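Acetylene hydratase (Pelobacter acetylenicus, PDB 2E7Z) hydrates acetylene to acetaldehyde, using a tungsten bis(molybdopterin guanine dinucleotide) cofactor and a [4Fe-4S] cluster. Local coordinates at residues N12-A17 against P35-N40; G23-K28 against H458-P463. All coordinates share one frame; numbering follows the deposited sequence.

Contact 1. Residues N12-A17 against P35-N40; sequences NCVVEA and PTTPPN. With SF4 (iron/sulfur cluster), chain D.
The flat group at which V14 meets T37 is a backbone peptide, the one joining C13 to V14. T37 brings its hydroxyl to the N-H of that peptide. V14 N donates to T37 OG1 at 3.0 Å, and the bond is nearly straight at 173°. T37 OG1 sits beside its own backbone N (chi1 -59°), which leaves CG2 to lie 3.7 Å from V14 O. The T37 side chain thus rests along the V14 backbone with both branches. V14 CG2 also approaches T37 OG1, at 3.8 Å. The same T37 methyl, CG2, is 4.1 Å from C13 CB. C13 SG binds the iron FE3 of the cluster at 2.3 Å. C13 belongs with C6, C9 and C43 to the CxxCxxxC...C cluster-binding motif, and the 35-40 loop leads toward the last of these cysteines. A valine in place of T37 would probably leave the buried V14 N-H without its acceptor, at the point where strand 14-19 starts beside the cluster. H34 probably helps to hold the loop, with its ND1 hydrogen-bonded to the backbone N of T36 and of T37. V14 packs on H34 too, and on H3 and V5 of strand 2-5.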
ATOM      1  N   ASN A  12      11.890   4.153   1.308  1.00 10.11           N
ATOM      2  CA  ASN A  12      13.150   3.863   0.611  1.00 10.13           C
ATOM      3  C   ASN A  12      14.199   4.987   0.682  1.00 10.17           C
ATOM      4  O   ASN A  12      14.827   5.346  -0.336  1.00 10.34           O
ATOM      5  CB  ASN A  12      12.873   3.499  -0.861  1.00 10.11           C
ATOM      6  CG  ASN A  12      12.214   2.117  -1.059  1.00  8.46           C
ATOM      7  OD1 ASN A  12      11.859   1.805  -2.189  1.00  8.73           O
ATOM      8  ND2 ASN A  12      12.093   1.290  -0.012  1.00  9.05           N
ATOM      9  N   CYS A  13      14.405   5.518   1.888  1.00 10.52           N
ATOM     10  CA  CYS A  13      15.553   6.388   2.144  1.00 11.15           C
ATOM     11  C   CYS A  13      16.818   5.716   1.627  1.00 10.51           C
ATOM     12  O   CYS A  13      17.002   4.511   1.801  1.00 10.94           O
ATOM     13  CB  CYS A  13      15.770   6.553   3.645  1.00 11.97           C
ATOM     14  SG  CYS A  13      14.310   7.117   4.567  1.00 13.41           S
ATOM     15  N   VAL A  14      17.704   6.503   1.022  1.00 10.87           N
ATOM     16  CA  VAL A  14      19.023   5.992   0.669  1.00 11.94           C
ATOM     17  C   VAL A  14      19.969   6.215   1.842  1.00 11.51           C
ATOM     18  O   VAL A  14      20.123   7.348   2.318  1.00 12.87           O
ATOM     19  CB  VAL A  14      19.551   6.624  -0.626  1.00 11.81           C
ATOM     20  CG1 VAL A  14      20.936   6.031  -1.008  1.00 12.56           C
ATOM     21  CG2 VAL A  14      18.536   6.400  -1.755  1.00 12.41           C
ATOM     22  N   VAL A  15      20.566   5.121   2.313  1.00 11.45           N
ATOM     23  CA  VAL A  15      21.435   5.126   3.478  1.00 12.27           C
ATOM     24  C   VAL A  15      22.836   4.699   3.058  1.00 12.77           C
ATOM     25  O   VAL A  15      23.078   4.353   1.893  1.00 12.84           O
ATOM     26  CB  VAL A  15      20.876   4.189   4.616  1.00 12.78           C
ATOM     27  CG1 VAL A  15      19.484   4.631   5.079  1.00 12.93           C
ATOM     28  CG2 VAL A  15      20.816   2.737   4.164  1.00 13.43           C
ATOM     29  N   GLU A  16      23.767   4.742   4.001  1.00 13.94           N
ATOM     30  CA  GLU A  16      25.095   4.223   3.752  1.00 14.34           C
ATOM     31  C   GLU A  16      25.278   2.971   4.601  1.00 14.15           C
ATOM     32  O   GLU A  16      24.724   2.871   5.694  1.00 15.06           O
ATOM     33  CB  GLU A  16      26.165   5.283   4.021  1.00 16.50           C
ATOM     34  CG  GLU A  16      26.327   6.248   2.834  1.00 20.40           C
ATOM     35  CD  GLU A  16      27.447   7.259   3.013  1.00 26.00           C
ATOM     36  OE1 GLU A  16      27.776   7.561   4.177  1.00 24.95           O
ATOM     37  OE2 GLU A  16      27.987   7.757   1.986  1.00 28.14           O
ATOM     38  N   ALA A  17      26.000   1.994   4.063  1.00 13.77           N
ATOM     39  CA  ALA A  17      26.279   0.763   4.794  1.00 14.39           C
ATOM     40  C   ALA A  17      27.725   0.392   4.639  1.00 15.71           C
ATOM     41  O   ALA A  17      28.341   0.649   3.600  1.00 15.15           O
ATOM     42  CB  ALA A  17      25.408  -0.381   4.290  1.00 14.13           C
ATOM     43  N   PRO A  35      20.616  13.336  -3.838  1.00 17.72           N
ATOM     44  CA  PRO A  35      19.636  14.096  -4.634  1.00 17.83           C
ATOM     45  C   PRO A  35      18.198  14.046  -4.129  1.00 17.98           C
ATOM     46  O   PRO A  35      17.435  14.974  -4.403  1.00 19.11           O
ATOM     47  CB  PRO A  35      19.727  13.454  -6.022  1.00 18.28           C
ATOM     48  CG  PRO A  35      21.089  12.865  -6.066  1.00 18.10           C
ATOM     49  CD  PRO A  35      21.339  12.359  -4.674  1.00 17.25           C
ATOM     50  N   THR A  36      17.822  12.976  -3.426  1.00 17.53           N
ATOM     51  CA  THR A  36      16.422  12.822  -2.996  1.00 17.01           C
ATOM     52  C   THR A  36      16.254  12.636  -1.504  1.00 16.87           C
ATOM     53  O   THR A  36      15.264  13.104  -0.943  1.00 18.20           O
ATOM     54  CB  THR A  36      15.677  11.664  -3.707  1.00 17.62           C
ATOM     55  OG1 THR A  36      16.112  10.410  -3.166  1.00 16.84           O
ATOM     56  CG2 THR A  36      15.870  11.694  -5.241  1.00 17.96           C
ATOM     57  N   THR A  37      17.200  11.957  -0.856  1.00 15.77           N
ATOM     58  CA  THR A  37      17.110  11.678   0.577  1.00 16.02           C
ATOM     59  C   THR A  37      17.847  12.770   1.360  1.00 16.52           C
ATOM     60  O   THR A  37      19.064  12.890   1.260  1.00 16.48           O
ATOM     61  CB  THR A  37      17.715  10.296   0.906  1.00 15.69           C
ATOM     62  OG1 THR A  37      17.007   9.286   0.164  1.00 14.57           O
ATOM     63  CG2 THR A  37      17.615  10.000   2.388  1.00 16.32           C
ATOM     64  N   PRO A  38      17.107  13.568   2.148  1.00 16.78           N
ATOM     65  CA  PRO A  38      17.752  14.641   2.926  1.00 17.20           C
ATOM     66  C   PRO A  38      18.668  14.103   4.022  1.00 17.97           C
ATOM     67  O   PRO A  38      18.566  12.933   4.386  1.00 17.47           O
ATOM     68  CB  PRO A  38      16.577  15.398   3.564  1.00 17.98           C
ATOM     69  CG  PRO A  38      15.342  14.778   3.056  1.00 17.89           C
ATOM     70  CD  PRO A  38      15.655  13.488   2.381  1.00 16.74           C
ATOM     71  N   PRO A  39      19.575  14.954   4.564  1.00 18.69           N
ATOM     72  CA  PRO A  39      20.490  14.476   5.606  1.00 19.10           C
ATOM     73  C   PRO A  39      19.753  13.973   6.849  1.00 18.46           C
ATOM     74  O   PRO A  39      18.605  14.360   7.083  1.00 19.16           O
ATOM     75  CB  PRO A  39      21.281  15.734   5.976  1.00 19.46           C
ATOM     76  CG  PRO A  39      21.168  16.618   4.790  1.00 19.73           C
ATOM     77  CD  PRO A  39      19.817  16.367   4.220  1.00 20.28           C
ATOM     78  N   ASN A  40      20.417  13.117   7.623  1.00 19.41           N
ATOM     79  CA  ASN A  40      19.857  12.581   8.872  1.00 19.03           C
ATOM     80  C   ASN A  40      18.584  11.776   8.652  1.00 19.22           C
ATOM     81  O   ASN A  40      17.706  11.720   9.530  1.00 19.57           O
ATOM     82  CB  ASN A  40      19.624  13.721   9.875  1.00 20.15           C
ATOM     83  CG  ASN A  40      20.797  14.673   9.920  1.00 21.86           C
ATOM     84  OD1 ASN A  40      20.659  15.880   9.676  1.00 26.77           O
ATOM     85  ND2 ASN A  40      21.974  14.127  10.189  1.00 22.95           N
TER
HETATM   86 FE1  SF4 D 800      13.523   4.041   8.161  1.00 13.31          FE
HETATM   87 FE2  SF4 D 800      14.444   2.662   6.044  1.00 11.40          FE
HETATM   88 FE3  SF4 D 800      13.706   5.252   5.762  1.00 12.64          FE
HETATM   89 FE4  SF4 D 800      11.849   3.354   6.129  1.00 11.66          FE
HETATM   90  S1  SF4 D 800      13.190   3.515   4.322  1.00 10.86           S
HETATM   91  S2  SF4 D 800      11.933   5.423   7.186  1.00 12.99           S
HETATM   92  S3  SF4 D 800      12.940   1.880   7.540  1.00 10.96           S
HETATM   93  S4  SF4 D 800      15.451   4.477   7.063  1.00 13.11           S

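Contact 2. Residues G23-K28 against H458-P463; sequences GKIQTK and HWLERP. With MGD (2-amino-5,6-dimercapto-7-methyl-3,7,8a,9-tetrahydro-8-oxa-1,3,9,10-tetraaza-anthracen-4-one guanosine dinucleotide), chain E.
I25 and L460 meet tip to tip, with I25 CD1 4.1 Å from L460 CB. I25 CG2 touches both methyls of L460. T27 adds its methyl: CG2 lies 4.0 Å from L460 CD2 and 4.1 Å from W459 CH2, reaching the indole obliquely. The T27 methyl is anti to its own carbonyl carbon, while OG1 turns off to bond the backbone O of S46. A17 of strand 14-19 packs against I25, T27 and L460. Residues 458-463 lie in the loop between strands 452-455 and 474-476. A type I beta turn, H458 to E461, closed by E461 N to H458 O, presents W459 and L460 to strand 25-29, an edge strand of the small antiparallel sheet. Within the turn, L460 N donates to H458 ND1 at 3.0 Å, 24° out of the ring plane, consistent with no proton on ND1. H458 CE1 and L460 CG lie above one face of the W459 indole, both toward its rim; its NE1 bonds S8 OG. Further out, W459 N lies against one face of the R462 guanidinium, over its centre. R462 NH1 and NH2 both donate to MGD O6, the guanine carbonyl oxygen, NH2 at 2.9 Å. D457 salt-bridges R462 NH2.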
ATOM      1  N   GLY A  23      32.207  -8.584  10.561  1.00 21.14           N
ATOM      2  CA  GLY A  23      31.170  -9.032   9.631  1.00 19.96           C
ATOM      3  C   GLY A  23      29.811  -8.365   9.784  1.00 19.10           C
ATOM      4  O   GLY A  23      28.974  -8.484   8.890  1.00 18.92           O
ATOM      5  N   LYS A  24      29.587  -7.683  10.911  1.00 17.93           N
ATOM      6  CA  LYS A  24      28.337  -6.956  11.152  1.00 17.59           C
ATOM      7  C   LYS A  24      28.244  -5.807  10.146  1.00 16.66           C
ATOM      8  O   LYS A  24      29.244  -5.161   9.818  1.00 16.79           O
ATOM      9  CB  LYS A  24      28.259  -6.412  12.577  1.00 19.03           C
ATOM     10  CG  LYS A  24      27.920  -7.436  13.647  1.00 20.86           C
ATOM     11  CD  LYS A  24      27.747  -6.746  15.013  1.00 24.66           C
ATOM     12  CE  LYS A  24      28.115  -7.668  16.173  1.00 27.43           C
ATOM     13  NZ  LYS A  24      27.040  -8.663  16.462  1.00 30.22           N
ATOM     14  N   ILE A  25      27.042  -5.564   9.633  1.00 15.48           N
ATOM     15  CA  ILE A  25      26.823  -4.437   8.741  1.00 15.62           C
ATOM     16  C   ILE A  25      26.300  -3.248   9.525  1.00 15.81           C
ATOM     17  O   ILE A  25      25.221  -3.321  10.143  1.00 16.84           O
ATOM     18  CB  ILE A  25      25.851  -4.785   7.580  1.00 15.40           C
ATOM     19  CG1 ILE A  25      26.375  -6.014   6.831  1.00 16.25           C
ATOM     20  CG2 ILE A  25      25.682  -3.571   6.671  1.00 15.96           C
ATOM     21  CD1 ILE A  25      25.395  -6.595   5.824  1.00 13.79           C
ATOM     22  N   GLN A  26      27.046  -2.153   9.485  1.00 15.71           N
ATOM     23  CA  GLN A  26      26.615  -0.924  10.097  1.00 16.72           C
ATOM     24  C   GLN A  26      25.928  -0.060   9.048  1.00 16.50           C
ATOM     25  O   GLN A  26      26.488   0.196   7.973  1.00 17.58           O
ATOM     26  CB  GLN A  26      27.813  -0.192  10.700  1.00 17.65           C
ATOM     27  CG  GLN A  26      27.498   1.214  11.180  1.00 21.02           C
ATOM     28  CD  GLN A  26      28.750   1.986  11.539  1.00 25.99           C
ATOM     29  OE1 GLN A  26      29.016   2.230  12.705  1.00 29.62           O
ATOM     30  NE2 GLN A  26      29.541   2.347  10.531  1.00 28.95           N
ATOM     31  N   THR A  27      24.705   0.370   9.354  1.00 16.14           N
ATOM     32  CA  THR A  27      23.954   1.289   8.498  1.00 16.29           C
ATOM     33  C   THR A  27      23.847   2.660   9.161  1.00 17.36           C
ATOM     34  O   THR A  27      23.687   2.752  10.388  1.00 18.13           O
ATOM     35  CB  THR A  27      22.546   0.761   8.223  1.00 16.15           C
ATOM     36  OG1 THR A  27      21.964   0.329   9.461  1.00 16.48           O
ATOM     37  CG2 THR A  27      22.587  -0.409   7.238  1.00 15.90           C
ATOM     38  N   LYS A  28      23.980   3.714   8.361  1.00 16.93           N
ATOM     39  CA  LYS A  28      23.872   5.089   8.853  1.00 18.04           C
ATOM     40  C   LYS A  28      23.282   6.020   7.801  1.00 18.17           C
ATOM     41  O   LYS A  28      23.197   5.662   6.624  1.00 17.11           O
ATOM     42  CB  LYS A  28      25.230   5.603   9.333  1.00 19.17           C
ATOM     43  CG  LYS A  28      26.283   5.730   8.258  1.00 22.57           C
ATOM     44  CD  LYS A  28      27.603   6.238   8.848  1.00 26.86           C
ATOM     45  CE  LYS A  28      28.066   5.382  10.027  1.00 29.83           C
ATOM     46  NZ  LYS A  28      29.449   5.740  10.478  1.00 34.21           N
ATOM     47  N   HIS A 458      17.722 -10.369   1.386  1.00  8.51           N
ATOM     48  CA  HIS A 458      17.431  -9.200   2.180  1.00  8.36           C
ATOM     49  C   HIS A 458      18.005  -7.960   1.466  1.00  8.39           C
ATOM     50  O   HIS A 458      18.902  -8.056   0.607  1.00  8.66           O
ATOM     51  CB  HIS A 458      18.082  -9.439   3.565  1.00  8.90           C
ATOM     52  CG  HIS A 458      17.926  -8.313   4.534  1.00 10.78           C
ATOM     53  ND1 HIS A 458      18.739  -7.198   4.526  1.00 10.48           N
ATOM     54  CD2 HIS A 458      17.039  -8.132   5.544  1.00 10.11           C
ATOM     55  CE1 HIS A 458      18.361  -6.382   5.496  1.00 10.32           C
ATOM     56  NE2 HIS A 458      17.331  -6.923   6.129  1.00  9.98           N
ATOM     57  N   TRP A 459      17.480  -6.787   1.791  1.00  8.41           N
ATOM     58  CA  TRP A 459      17.915  -5.572   1.102  1.00  8.41           C
ATOM     59  C   TRP A 459      19.407  -5.230   1.239  1.00  8.59           C
ATOM     60  O   TRP A 459      19.925  -4.462   0.439  1.00  9.00           O
ATOM     61  CB  TRP A 459      17.020  -4.375   1.466  1.00  8.28           C
ATOM     62  CG  TRP A 459      17.057  -3.869   2.874  1.00  8.08           C
ATOM     63  CD1 TRP A 459      16.175  -4.175   3.874  1.00  9.04           C
ATOM     64  CD2 TRP A 459      17.935  -2.860   3.402  1.00  8.39           C
ATOM     65  NE1 TRP A 459      16.499  -3.447   5.023  1.00  9.58           N
ATOM     66  CE2 TRP A 459      17.564  -2.632   4.744  1.00  9.78           C
ATOM     67  CE3 TRP A 459      19.004  -2.126   2.866  1.00  9.58           C
ATOM     68  CZ2 TRP A 459      18.226  -1.698   5.550  1.00  9.77           C
ATOM     69  CZ3 TRP A 459      19.638  -1.196   3.662  1.00  9.94           C
ATOM     70  CH2 TRP A 459      19.253  -0.996   4.984  1.00 10.64           C
ATOM     71  N   LEU A 460      20.085  -5.767   2.249  1.00  9.14           N
ATOM     72  CA  LEU A 460      21.534  -5.555   2.395  1.00  9.87           C
ATOM     73  C   LEU A 460      22.318  -6.573   1.547  1.00 10.12           C
ATOM     74  O   LEU A 460      23.554  -6.600   1.590  1.00 10.78           O
ATOM     75  CB  LEU A 460      21.951  -5.637   3.890  1.00  9.65           C
ATOM     76  CG  LEU A 460      21.531  -4.416   4.715  1.00 10.28           C
ATOM     77  CD1 LEU A 460      21.698  -4.748   6.222  1.00 11.23           C
ATOM     78  CD2 LEU A 460      22.367  -3.194   4.340  1.00 11.97           C
ATOM     79  N   GLU A 461      21.595  -7.412   0.791  1.00  9.06           N
ATOM     80  CA  GLU A 461      22.202  -8.508   0.046  1.00  9.02           C
ATOM     81  C   GLU A 461      21.927  -8.439  -1.449  1.00  8.73           C
ATOM     82  O   GLU A 461      22.107  -9.443  -2.168  1.00  9.21           O
ATOM     83  CB  GLU A 461      21.688  -9.854   0.562  1.00  9.27           C
ATOM     84  CG  GLU A 461      21.898 -10.079   2.068  1.00  9.84           C
ATOM     85  CD  GLU A 461      21.158 -11.303   2.596  1.00 10.42           C
ATOM     86  OE1 GLU A 461      20.171 -11.760   1.952  1.00  9.84           O
ATOM     87  OE2 GLU A 461      21.577 -11.803   3.662  1.00 10.87           O
ATOM     88  N   ARG A 462      21.490  -7.281  -1.946  1.00  8.27           N
ATOM     89  CA  ARG A 462      21.078  -7.221  -3.342  1.00  8.62           C
ATOM     90  C   ARG A 462      21.253  -5.851  -3.977  1.00  7.94           C
ATOM     91  O   ARG A 462      21.042  -4.828  -3.321  1.00  8.37           O
ATOM     92  CB  ARG A 462      19.609  -7.661  -3.465  1.00  7.54           C
ATOM     93  CG  ARG A 462      18.592  -6.732  -2.741  1.00  8.80           C
ATOM     94  CD  ARG A 462      17.231  -7.395  -2.705  1.00  7.58           C
ATOM     95  NE  ARG A 462      16.234  -6.594  -1.997  1.00  7.71           N
ATOM     96  CZ  ARG A 462      15.322  -7.110  -1.166  1.00  7.40           C
ATOM     97  NH1 ARG A 462      14.440  -6.318  -0.575  1.00  7.80           N
ATOM     98  NH2 ARG A 462      15.268  -8.428  -0.955  1.00  7.78           N
ATOM     99  N   PRO A 463      21.569  -5.833  -5.276  1.00  8.01           N
ATOM    100  CA  PRO A 463      21.508  -4.567  -6.010  1.00  8.00           C
ATOM    101  C   PRO A 463      20.051  -4.282  -6.383  1.00  7.63           C
ATOM    102  O   PRO A 463      19.260  -5.224  -6.508  1.00  7.90           O
ATOM    103  CB  PRO A 463      22.292  -4.876  -7.272  1.00  8.48           C
ATOM    104  CG  PRO A 463      21.997  -6.326  -7.540  1.00  8.30           C
ATOM    105  CD  PRO A 463      21.904  -6.970  -6.162  1.00  8.17           C
TER
HETATM  106  PB  MGD E 801       3.194  -7.650   5.572  1.00  8.87           P
HETATM  107  O1B MGD E 801       1.757  -8.098   5.467  1.00  9.55           O
HETATM  108  O2B MGD E 801       3.807  -7.426   6.905  1.00  9.31           O
HETATM  109  O3B MGD E 801       3.443  -6.292   4.755  1.00  8.26           O
HETATM  110  O3A MGD E 801       1.801  -5.177   3.216  1.00  9.36           O
HETATM  111  PA  MGD E 801       3.234  -5.918   3.207  1.00  8.69           P
HETATM  112  O1A MGD E 801       4.352  -4.972   2.887  1.00  8.74           O
HETATM  113  O2A MGD E 801       3.037  -7.152   2.379  1.00  7.94           O
HETATM  114  O5' MGD E 801       4.053  -8.756   4.772  1.00  8.04           O
HETATM  115  C5' MGD E 801       5.360  -8.427   4.332  1.00  8.87           C
HETATM  116  C4' MGD E 801       6.154  -9.719   4.362  1.00  6.98           C
HETATM  117  O4' MGD E 801       7.372  -9.484   3.640  1.00  7.65           O
HETATM  118  C3' MGD E 801       6.625 -10.118   5.757  1.00  7.56           C
HETATM  119  O3' MGD E 801       6.168 -11.451   6.038  1.00  8.76           O
HETATM  120  C2' MGD E 801       8.166 -10.030   5.740  1.00  7.85           C
HETATM  121  O2' MGD E 801       8.872 -11.011   6.525  1.00  9.39           O
HETATM  122  C1' MGD E 801       8.444 -10.219   4.273  1.00  7.69           C
HETATM  123  N9  MGD E 801       9.670  -9.594   3.752  1.00  7.75           N
HETATM  124  C8  MGD E 801      10.191  -8.388   4.086  1.00  8.18           C
HETATM  125  N7  MGD E 801      11.263  -8.104   3.329  1.00  8.46           N
HETATM  126  C5  MGD E 801      11.389  -9.115   2.442  1.00  7.74           C
HETATM  127  C6  MGD E 801      12.288  -9.461   1.354  1.00  7.81           C
HETATM  128  O6  MGD E 801      13.230  -8.709   1.027  1.00  7.80           O
HETATM  129  N1  MGD E 801      12.021 -10.606   0.704  1.00  7.29           N
HETATM  130  C2  MGD E 801      11.075 -11.477   1.038  1.00  7.44           C
HETATM  131  N2  MGD E 801      10.918 -12.606   0.288  1.00  7.98           N
HETATM  132  N3  MGD E 801      10.221 -11.230   2.027  1.00  7.44           N
HETATM  133  C4  MGD E 801      10.345 -10.082   2.725  1.00  7.54           C
HETATM  134  C10 MGD E 801       1.777  -3.780   3.512  1.00 10.88           C
HETATM  135  C11 MGD E 801       0.412  -3.272   3.099  1.00 10.61           C
HETATM  136  O11 MGD E 801      -0.513  -3.884   3.996  1.00  8.62           O
HETATM  137  C12 MGD E 801       0.361  -1.768   3.211  1.00 11.01           C
HETATM  138  S12 MGD E 801       1.568  -0.856   2.413  1.00 13.53           S
HETATM  139  C13 MGD E 801      -0.639  -1.158   3.868  1.00 11.18           C
HETATM  140  S13 MGD E 801      -0.662   0.526   4.123  1.00 14.62           S
HETATM  141  C14 MGD E 801      -1.802  -1.900   4.451  1.00 10.51           C
HETATM  142  N15 MGD E 801      -1.774  -1.913   5.905  1.00 10.42           N
HETATM  143  C16 MGD E 801      -2.754  -2.676   6.470  1.00 10.39           C
HETATM  144  C17 MGD E 801      -3.388  -2.384   7.762  1.00 10.57           C
HETATM  145  O17 MGD E 801      -3.052  -1.375   8.421  1.00 11.93           O
HETATM  146  N18 MGD E 801      -4.342  -3.231   8.197  1.00 10.82           N
HETATM  147  C19 MGD E 801      -4.739  -4.328   7.503  1.00  9.48           C
HETATM  148  N19 MGD E 801      -5.696  -5.142   7.997  1.00 10.76           N
HETATM  149  N20 MGD E 801      -4.181  -4.662   6.333  1.00  9.83           N
HETATM  150  C21 MGD E 801      -3.232  -3.891   5.786  1.00 10.49           C
HETATM  151  N22 MGD E 801      -2.713  -4.224   4.602  1.00  9.47           N
HETATM  152  C23 MGD E 801      -1.822  -3.332   3.891  1.00 10.39           C

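In the fold
The two contacts lie about 14 Å apart, centre to centre, on the same side of the chain's centre. Along the chain their segments alternate: 12-17, 23-28, 35-40, then 458-463 far later. They share the small antiparallel sheet of strands 2-5, 14-19 and 25-29, in which 14-19 is the middle strand. E16 N and K28 O, 2.8 Å apart, probably hydrogen-bond and join the two contacts directly. Contact 1 ties this sheet to the loop leading to helix 44-47, at the iron-sulfur cluster. Contact 2 joins its outer strand to a loop that reaches the guanine of one MGD. The N-terminal cluster-binding region is thereby packed against part of the cofactor site.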